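Local atomic coordinates of alginate biosynthesis protein AlgJ (PDB entry 4O8V), a protein that probably adds acetyl groups to the O-2 and O-3 positions of mannuronate residues in alginate, working with AlgI and AlgF at the inner membrane. Residues D16-S21 with F116-T121; S143-D148 with A266-V271; G248-M253 with M281-S286. All blocks are in the same frame, centred on the assembly; numbering follows the deposited sequence.

Contact 1 of 3, residues D16-S21 with F116-T121; sequences DQWLFS and FLRTDT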
# COMPACT_ATOMS: atom_id res chain seq x y z
N ASP A 16 3.14 22.02 12.36
CA ASP A 16 1.68 22.02 12.53
C ASP A 16 1.16 20.70 13.12
O ASP A 16 0.07 20.22 12.74
CB ASP A 16 0.96 22.31 11.19
CG ASP A 16 1.03 23.79 10.78
OD1 ASP A 16 1.73 24.58 11.46
OD2 ASP A 16 0.39 24.15 9.77
N GLN A 17 1.92 20.13 14.06
CA GLN A 17 1.54 18.88 14.74
C GLN A 17 1.34 17.70 13.75
O GLN A 17 0.53 16.80 13.99
CB GLN A 17 0.28 19.08 15.61
CG GLN A 17 0.44 20.17 16.71
CD GLN A 17 -0.41 19.94 17.97
OE1 GLN A 17 -1.62 19.69 17.90
NE2 GLN A 17 0.23 20.07 19.14
N TRP A 18 2.11 17.69 12.66
CA TRP A 18 2.18 16.51 11.78
C TRP A 18 3.26 15.54 12.31
O TRP A 18 4.28 15.99 12.85
CB TRP A 18 2.53 16.94 10.34
CG TRP A 18 1.33 17.38 9.54
CD1 TRP A 18 0.60 18.54 9.69
CD2 TRP A 18 0.72 16.66 8.48
NE1 TRP A 18 -0.45 18.55 8.78
CE2 TRP A 18 -0.37 17.41 8.02
CE3 TRP A 18 1.01 15.43 7.86
CZ2 TRP A 18 -1.20 16.97 6.98
CZ3 TRP A 18 0.19 15.00 6.83
CH2 TRP A 18 -0.90 15.77 6.40
N LEU A 19 3.04 14.24 12.14
CA LEU A 19 4.00 13.20 12.53
C LEU A 19 4.33 12.36 11.31
O LEU A 19 3.47 12.13 10.50
CB LEU A 19 3.41 12.30 13.60
CG LEU A 19 2.91 12.99 14.86
CD1 LEU A 19 2.27 11.94 15.78
CD2 LEU A 19 4.08 13.67 15.54
N PHE A 20 5.56 11.87 11.22
CA PHE A 20 5.92 10.96 10.12
C PHE A 20 6.58 9.71 10.68
O PHE A 20 7.14 9.74 11.78
CB PHE A 20 6.87 11.64 9.13
CG PHE A 20 6.28 12.85 8.43
CD1 PHE A 20 5.60 12.72 7.24
CD2 PHE A 20 6.45 14.13 8.96
CE1 PHE A 20 5.07 13.85 6.58
CE2 PHE A 20 5.92 15.26 8.31
CZ PHE A 20 5.23 15.12 7.12
N SER A 21 6.49 8.61 9.93
CA SER A 21 7.27 7.41 10.24
C SER A 21 8.73 7.63 9.93
O SER A 21 9.06 8.08 8.82
CB SER A 21 6.78 6.21 9.43
OG SER A 21 7.70 5.14 9.57
N PHE A 116 -3.51 12.03 3.24
CA PHE A 116 -2.99 11.24 4.36
C PHE A 116 -3.44 11.88 5.67
O PHE A 116 -3.70 13.10 5.72
CB PHE A 116 -1.45 11.17 4.39
CG PHE A 116 -0.85 10.24 3.37
CD1 PHE A 116 -0.69 10.66 2.05
CD2 PHE A 116 -0.39 8.98 3.75
CE1 PHE A 116 -0.13 9.83 1.12
CE2 PHE A 116 0.19 8.14 2.81
CZ PHE A 116 0.32 8.56 1.50
N LEU A 117 -3.51 11.08 6.73
CA LEU A 117 -3.80 11.60 8.08
C LEU A 117 -2.61 12.40 8.61
O LEU A 117 -1.47 12.10 8.26
CB LEU A 117 -4.11 10.44 9.04
CG LEU A 117 -5.40 9.65 8.76
CD1 LEU A 117 -5.32 8.30 9.41
CD2 LEU A 117 -6.57 10.38 9.31
N ARG A 118 -2.87 13.40 9.43
CA ARG A 118 -1.79 14.21 10.03
C ARG A 118 -0.90 13.43 11.04
O ARG A 118 0.33 13.60 11.05
CB ARG A 118 -2.40 15.46 10.69
CG ARG A 118 -1.40 16.37 11.44
CD ARG A 118 -2.06 17.68 11.90
NE ARG A 118 -3.38 17.46 12.47
CZ ARG A 118 -3.60 17.02 13.71
NH1 ARG A 118 -2.58 16.77 14.52
NH2 ARG A 118 -4.85 16.83 14.13
N THR A 119 -1.50 12.57 11.86
CA THR A 119 -0.77 11.91 12.94
C THR A 119 -0.61 10.41 12.76
O THR A 119 -0.24 9.70 13.70
CB THR A 119 -1.45 12.16 14.28
OG1 THR A 119 -2.69 11.44 14.33
CG2 THR A 119 -1.71 13.66 14.48
N ASP A 120 -0.88 9.92 11.56
CA ASP A 120 -0.92 8.48 11.29
C ASP A 120 -0.16 8.20 10.00
O ASP A 120 -0.02 9.10 9.17
CB ASP A 120 -2.39 8.04 11.21
CG ASP A 120 -2.58 6.52 11.11
OD1 ASP A 120 -2.43 5.96 10.00
OD2 ASP A 120 -2.93 5.90 12.16
N THR A 121 0.36 6.99 9.82
CA THR A 121 1.10 6.67 8.60
C THR A 121 0.19 6.56 7.37
O THR A 121 0.67 6.66 6.24
CB THR A 121 1.85 5.32 8.73
OG1 THR A 121 0.90 4.27 8.93
CG2 THR A 121 2.84 5.37 9.88

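Contact 2 of 3, residues S143-D148 with A266-V271; sequences SLLNGD and APQVVV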
# COMPACT_ATOMS: atom_id res chain seq x y z
N SER A 143 -7.63 -3.60 -20.19
CA SER A 143 -8.61 -4.67 -20.36
C SER A 143 -8.28 -5.92 -19.54
O SER A 143 -8.35 -7.03 -20.07
CB SER A 143 -8.75 -5.06 -21.85
OG SER A 143 -8.94 -3.91 -22.67
N LEU A 144 -7.92 -5.75 -18.27
CA LEU A 144 -7.45 -6.88 -17.46
C LEU A 144 -8.61 -7.69 -16.90
O LEU A 144 -8.45 -8.86 -16.56
CB LEU A 144 -6.57 -6.38 -16.31
CG LEU A 144 -5.32 -5.62 -16.76
CD1 LEU A 144 -4.49 -5.26 -15.54
CD2 LEU A 144 -4.52 -6.46 -17.74
N LEU A 145 -9.78 -7.06 -16.82
CA LEU A 145 -10.96 -7.72 -16.28
C LEU A 145 -12.00 -7.97 -17.35
O LEU A 145 -12.31 -7.09 -18.14
CB LEU A 145 -11.60 -6.89 -15.16
CG LEU A 145 -11.06 -6.99 -13.74
CD1 LEU A 145 -11.85 -6.10 -12.82
CD2 LEU A 145 -11.12 -8.43 -13.25
N ASN A 146 -12.54 -9.18 -17.36
CA ASN A 146 -13.75 -9.43 -18.12
C ASN A 146 -14.80 -9.96 -17.15
O ASN A 146 -14.50 -10.20 -15.97
CB ASN A 146 -13.50 -10.39 -19.30
CG ASN A 146 -13.04 -11.78 -18.87
OD1 ASN A 146 -13.32 -12.24 -17.76
ND2 ASN A 146 -12.35 -12.47 -19.77
N GLY A 147 -16.02 -10.13 -17.61
CA GLY A 147 -17.07 -10.56 -16.71
C GLY A 147 -18.04 -9.42 -16.51
O GLY A 147 -17.72 -8.27 -16.78
N ASP A 148 -19.24 -9.76 -16.06
CA ASP A 148 -20.28 -8.75 -15.87
C ASP A 148 -19.91 -7.81 -14.74
O ASP A 148 -19.51 -8.25 -13.67
CB ASP A 148 -21.62 -9.41 -15.58
CG ASP A 148 -22.12 -10.25 -16.74
OD1 ASP A 148 -21.61 -10.05 -17.86
OD2 ASP A 148 -23.00 -11.10 -16.53
N ALA A 266 -7.33 -19.14 -8.99
CA ALA A 266 -6.55 -17.94 -9.28
C ALA A 266 -7.44 -16.86 -9.89
O ALA A 266 -8.20 -17.12 -10.82
CB ALA A 266 -5.38 -18.27 -10.22
N PRO A 267 -7.35 -15.64 -9.35
CA PRO A 267 -8.16 -14.52 -9.82
C PRO A 267 -7.67 -13.98 -11.16
O PRO A 267 -6.54 -14.28 -11.55
CB PRO A 267 -7.98 -13.48 -8.71
CG PRO A 267 -6.65 -13.78 -8.17
CD PRO A 267 -6.48 -15.26 -8.23
N GLN A 268 -8.49 -13.23 -11.87
CA GLN A 268 -8.01 -12.54 -13.07
C GLN A 268 -6.94 -11.49 -12.75
O GLN A 268 -5.97 -11.34 -13.50
CB GLN A 268 -9.17 -11.89 -13.82
CG GLN A 268 -10.16 -12.92 -14.33
CD GLN A 268 -11.32 -12.31 -15.06
OE1 GLN A 268 -11.24 -11.18 -15.52
NE2 GLN A 268 -12.40 -13.06 -15.19
N VAL A 269 -7.13 -10.77 -11.65
CA VAL A 269 -6.25 -9.66 -11.27
C VAL A 269 -5.89 -9.74 -9.79
O VAL A 269 -6.76 -9.99 -8.95
CB VAL A 269 -6.92 -8.28 -11.56
CG1 VAL A 269 -6.12 -7.11 -10.98
CG2 VAL A 269 -7.13 -8.10 -13.04
N VAL A 270 -4.61 -9.54 -9.48
CA VAL A 270 -4.18 -9.35 -8.10
C VAL A 270 -3.66 -7.92 -7.95
O VAL A 270 -2.72 -7.51 -8.64
CB VAL A 270 -3.09 -10.34 -7.69
CG1 VAL A 270 -2.58 -10.01 -6.27
CG2 VAL A 270 -3.61 -11.77 -7.77
N VAL A 271 -4.28 -7.17 -7.05
CA VAL A 271 -3.79 -5.84 -6.73
C VAL A 271 -2.86 -5.99 -5.53
O VAL A 271 -3.26 -6.51 -4.48
CB VAL A 271 -4.93 -4.86 -6.40
CG1 VAL A 271 -4.37 -3.51 -5.88
CG2 VAL A 271 -5.81 -4.63 -7.59

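Contact 3 of 3, residues G248-M253 with M281-S286; sequences GPLLPM and MKNDLS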
# COMPACT_ATOMS: atom_id res chain seq x y z
N GLY A 248 4.59 -6.15 6.83
CA GLY A 248 5.08 -5.59 5.58
C GLY A 248 4.29 -6.14 4.41
O GLY A 248 3.36 -6.91 4.59
N PRO A 249 4.66 -5.72 3.20
CA PRO A 249 3.91 -6.02 1.97
C PRO A 249 4.26 -7.37 1.33
O PRO A 249 3.43 -7.90 0.57
CB PRO A 249 4.31 -4.87 1.05
CG PRO A 249 5.70 -4.52 1.48
CD PRO A 249 5.68 -4.67 2.99
N LEU A 250 5.43 -7.92 1.64
CA LEU A 250 5.89 -9.15 0.95
C LEU A 250 5.36 -10.44 1.59
O LEU A 250 4.85 -11.32 0.88
CB LEU A 250 7.43 -9.19 0.90
CG LEU A 250 7.98 -10.46 0.21
CD1 LEU A 250 7.54 -10.51 -1.26
CD2 LEU A 250 9.50 -10.51 0.33
N LEU A 251 5.48 -10.56 2.91
CA LEU A 251 5.05 -11.78 3.60
C LEU A 251 3.58 -12.14 3.34
O LEU A 251 3.26 -13.31 3.10
CB LEU A 251 5.31 -11.67 5.11
CG LEU A 251 6.61 -12.32 5.62
CD1 LEU A 251 7.79 -11.88 4.80
CD2 LEU A 251 6.85 -12.01 7.10
N PRO A 252 2.66 -11.15 3.37
CA PRO A 252 1.30 -11.55 2.99
C PRO A 252 1.18 -12.01 1.54
O PRO A 252 0.32 -12.86 1.28
CB PRO A 252 0.48 -10.25 3.20
CG PRO A 252 1.25 -9.49 4.20
CD PRO A 252 2.70 -9.77 3.86
N MSE A 253 2.00 -11.49 0.62
CA MSE A 253 1.94 -11.98 -0.76
C MSE A 253 2.47 -13.41 -0.85
O MSE A 253 1.87 -14.24 -1.54
CB MSE A 253 2.72 -11.08 -1.71
CG MSE A 253 2.80 -11.64 -3.13
SE MSE A 253 1.04 -11.93 -3.98
CE MSE A 253 0.76 -10.09 -4.41
N MSE A 281 13.86 -2.30 2.80
CA MSE A 281 13.78 -2.92 4.12
C MSE A 281 13.88 -4.44 4.07
O MSE A 281 13.39 -5.08 3.13
CB MSE A 281 12.49 -2.49 4.84
CG MSE A 281 12.49 -1.01 5.17
SE MSE A 281 10.82 -0.37 6.02
CE MSE A 281 11.04 -1.37 7.70
N LYS A 282 14.48 -5.03 5.09
CA LYS A 282 14.67 -6.48 5.12
C LYS A 282 13.37 -7.20 5.43
O LYS A 282 12.57 -6.76 6.24
CB LYS A 282 15.75 -6.87 6.13
CG LYS A 282 16.10 -8.35 6.13
CD LYS A 282 17.60 -8.55 5.91
CE LYS A 282 18.04 -9.99 6.16
NZ LYS A 282 18.07 -10.32 7.62
N ASN A 283 13.14 -8.31 4.75
CA ASN A 283 12.01 -9.15 5.06
C ASN A 283 12.48 -10.44 5.67
O ASN A 283 13.48 -11.01 5.22
CB ASN A 283 11.19 -9.43 3.81
CG ASN A 283 10.42 -8.22 3.38
OD1 ASN A 283 9.55 -7.78 4.11
ND2 ASN A 283 10.76 -7.66 2.24
N ASP A 284 11.79 -10.90 6.70
CA ASP A 284 12.18 -12.14 7.34
C ASP A 284 11.59 -13.31 6.57
O ASP A 284 10.39 -13.58 6.64
CB ASP A 284 11.73 -12.14 8.81
CG ASP A 284 12.02 -13.45 9.51
OD1 ASP A 284 12.81 -14.27 9.00
OD2 ASP A 284 11.45 -13.65 10.61
N LEU A 285 12.44 -14.01 5.81
CA LEU A 285 12.01 -15.15 5.02
C LEU A 285 12.33 -16.48 5.68
O LEU A 285 12.26 -17.53 5.03
CB LEU A 285 12.66 -15.11 3.63
CG LEU A 285 12.42 -13.80 2.87
CD1 LEU A 285 13.16 -13.86 1.54
CD2 LEU A 285 10.95 -13.58 2.64
N SER A 286 12.69 -16.44 6.96
CA SER A 286 13.19 -17.63 7.65
C SER A 286 12.17 -18.76 7.67
O SER A 286 12.55 -19.93 7.80
CB SER A 286 13.60 -17.29 9.09
OG SER A 286 12.48 -16.86 9.84
O HOH W 1 6.79 -8.24 4.16

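Contact 1 of 3, residues D16-S21 with F116-T121
With CG of Arg118 opposite its own backbone N (chi1 176°) and CG of Trp18 opposite its carbonyl carbon (chi1 -84°), the aliphatic chain of the arginine comes to lie over the indole. Arg118 CG sits 3.4 Å from the centroid of the Trp18 five-membered ring, nearly on the ring normal: a CH-pi contact over one face. A bend at chi3 (44°) then stands the guanidinium steeply to the indole instead of flat on it. From there Arg118 NH1 donates to Gln17 O at 3.2 Å and also to Ala182 O; the Gln17 oxygen lies in the guanidinium plane, while the nitrogen is above the carbonyl plane. The backbones join where Leu19 N donates to Arg118 O at 3.0 Å. Further on, Leu19 CD1 packs 4.0 Å from Thr119 CB, and Ser21 CB meets Thr121 CG2 at 4.1 Å. Asp120 points away from this interface and bonds His122 ND1 through OD1, consistent with a Ser-His-Asp triad in an SGNH hydrolase-like domain. Lys64 NZ, on helix 64-67, bridges both segments through the carbonyl oxygens of Leu19, Leu117 and Asp120. Asp184, on strand 184-193, accepts from Arg118 N through OD1 and is hydrogen-bonded to Thr119 OG1 through OD2, and strand 11-13 pairs antiparallel with strand 19-21, placing Val11 and Leu13 against Leu19.

Contact 2 of 3, residues S143-D148 with A266-V271
Leu144 opens the contact with its CB, which lies 3.7 Å from Val269 CG2. It follows directly on Ser143, whose positive phi closes helix 125-141 in a Schellman motif, so the chain meets the sheet as soon as it leaves the helix. The Leu144 side chain also packs on Gln55 and Val57 of strand 55-61, the strand beside 269-275 in the parallel sheet of this SGNH-type domain. Leu145 comes next and crosses Val269 at about a right angle, its CD2 4.0 Å from Val269 CG2. The same methyl lies 3.6 Å from Gln268 OE1, so the leucine flanks the amide as well as the valine; beyond, it touches Pro211 and Val212. At Asn146 the contact turns polar. Gln268 is fully stretched beyond CG (chi2 180°), which carries its amide from the start of strand 269-275 out to the loop. Its OE1 accepts from Asn146 N at 3.0 Å, in the carbonyl plane and on a lone pair, with an N-H...O angle of 169°. Asn146 CG sits between its own backbone N and carbonyl carbon (chi1 63°), which brings OD1 round to Gln268 NE2 at 2.9 Å. This second bond is weak and bent, and the two amides stand almost perpendicular. Asn146 OD1 also lies 3.2 Å from Gln268 OE1, two acceptors side by side. The chemistry thus implies unequal shares: the straight backbone bond to OE1 probably fixes the Gln268 amide, the side-chain pair adds little, and the two leucines pack on CG2 of Val269, giving the polar pair an apolar flank.

Contact 3 of 3, residues G248-M253 with M281-S286
Water 1 is gripped from both segments: it accepts from Leu251 N at 2.9 Å and donates to Asn283 OD1 at 2.8 Å. It links the first turn of helix 250-257 to the loop that follows strand 269-275, at the surface of the SGNH hydrolase-like fold and away from the probable active site. The other end of the Asn283 amide, ND2, donates to Asn38 OD1 on helix 31-51; both OD1 and ND2 are engaged, so the amide is unlikely to flip. Leu250, with CG opposite its backbone N (chi1 179°), extends its CD2 to within 3.7 Å of Asn283 ND2. Shortening Asn283 to an alanine is likely to leave the water and Asn38 OD1 without this partner and to open a gap beside Leu250 CD2. Leu251 CD1 lies 3.6 Å from Asp284 O. Leu285 CD2 rests against both helix leucines, 4.1 Å from Leu250 CD2 and 4.2 Å from Leu251 CD1, while Leu41 of helix 31-51 packs on both Leu250 and Leu285. The loop then folds on itself in an Asx turn: Asp284 OD1 accepts from Ser286 N at 3.0 Å, from above the carboxylate plane, and from Ser286 OG at 2.7 Å, on the syn side.

How the contacts relate
Contacts 2 and 3 meet directly: Val270 CG1, from the strand segment of contact 2, packs 3.8 Å from Met253 CE (a selenomethionine) on the helix of contact 3. Their segments alternate along the chain, so helix 250-257 and strand 269-275 tie the two together although their centres are about 25 Å apart. Contact 1 closes earlier in the sequence and stands apart, its nearest atoms about 7 Å from contact 3 and about 15 Å from contact 2, which lies across the chain's centre from it. It alone holds a residue of the probable active site, Asp120; the side chain of Thr121 comes within about 5 Å of that of Ser218, the likely nucleophile.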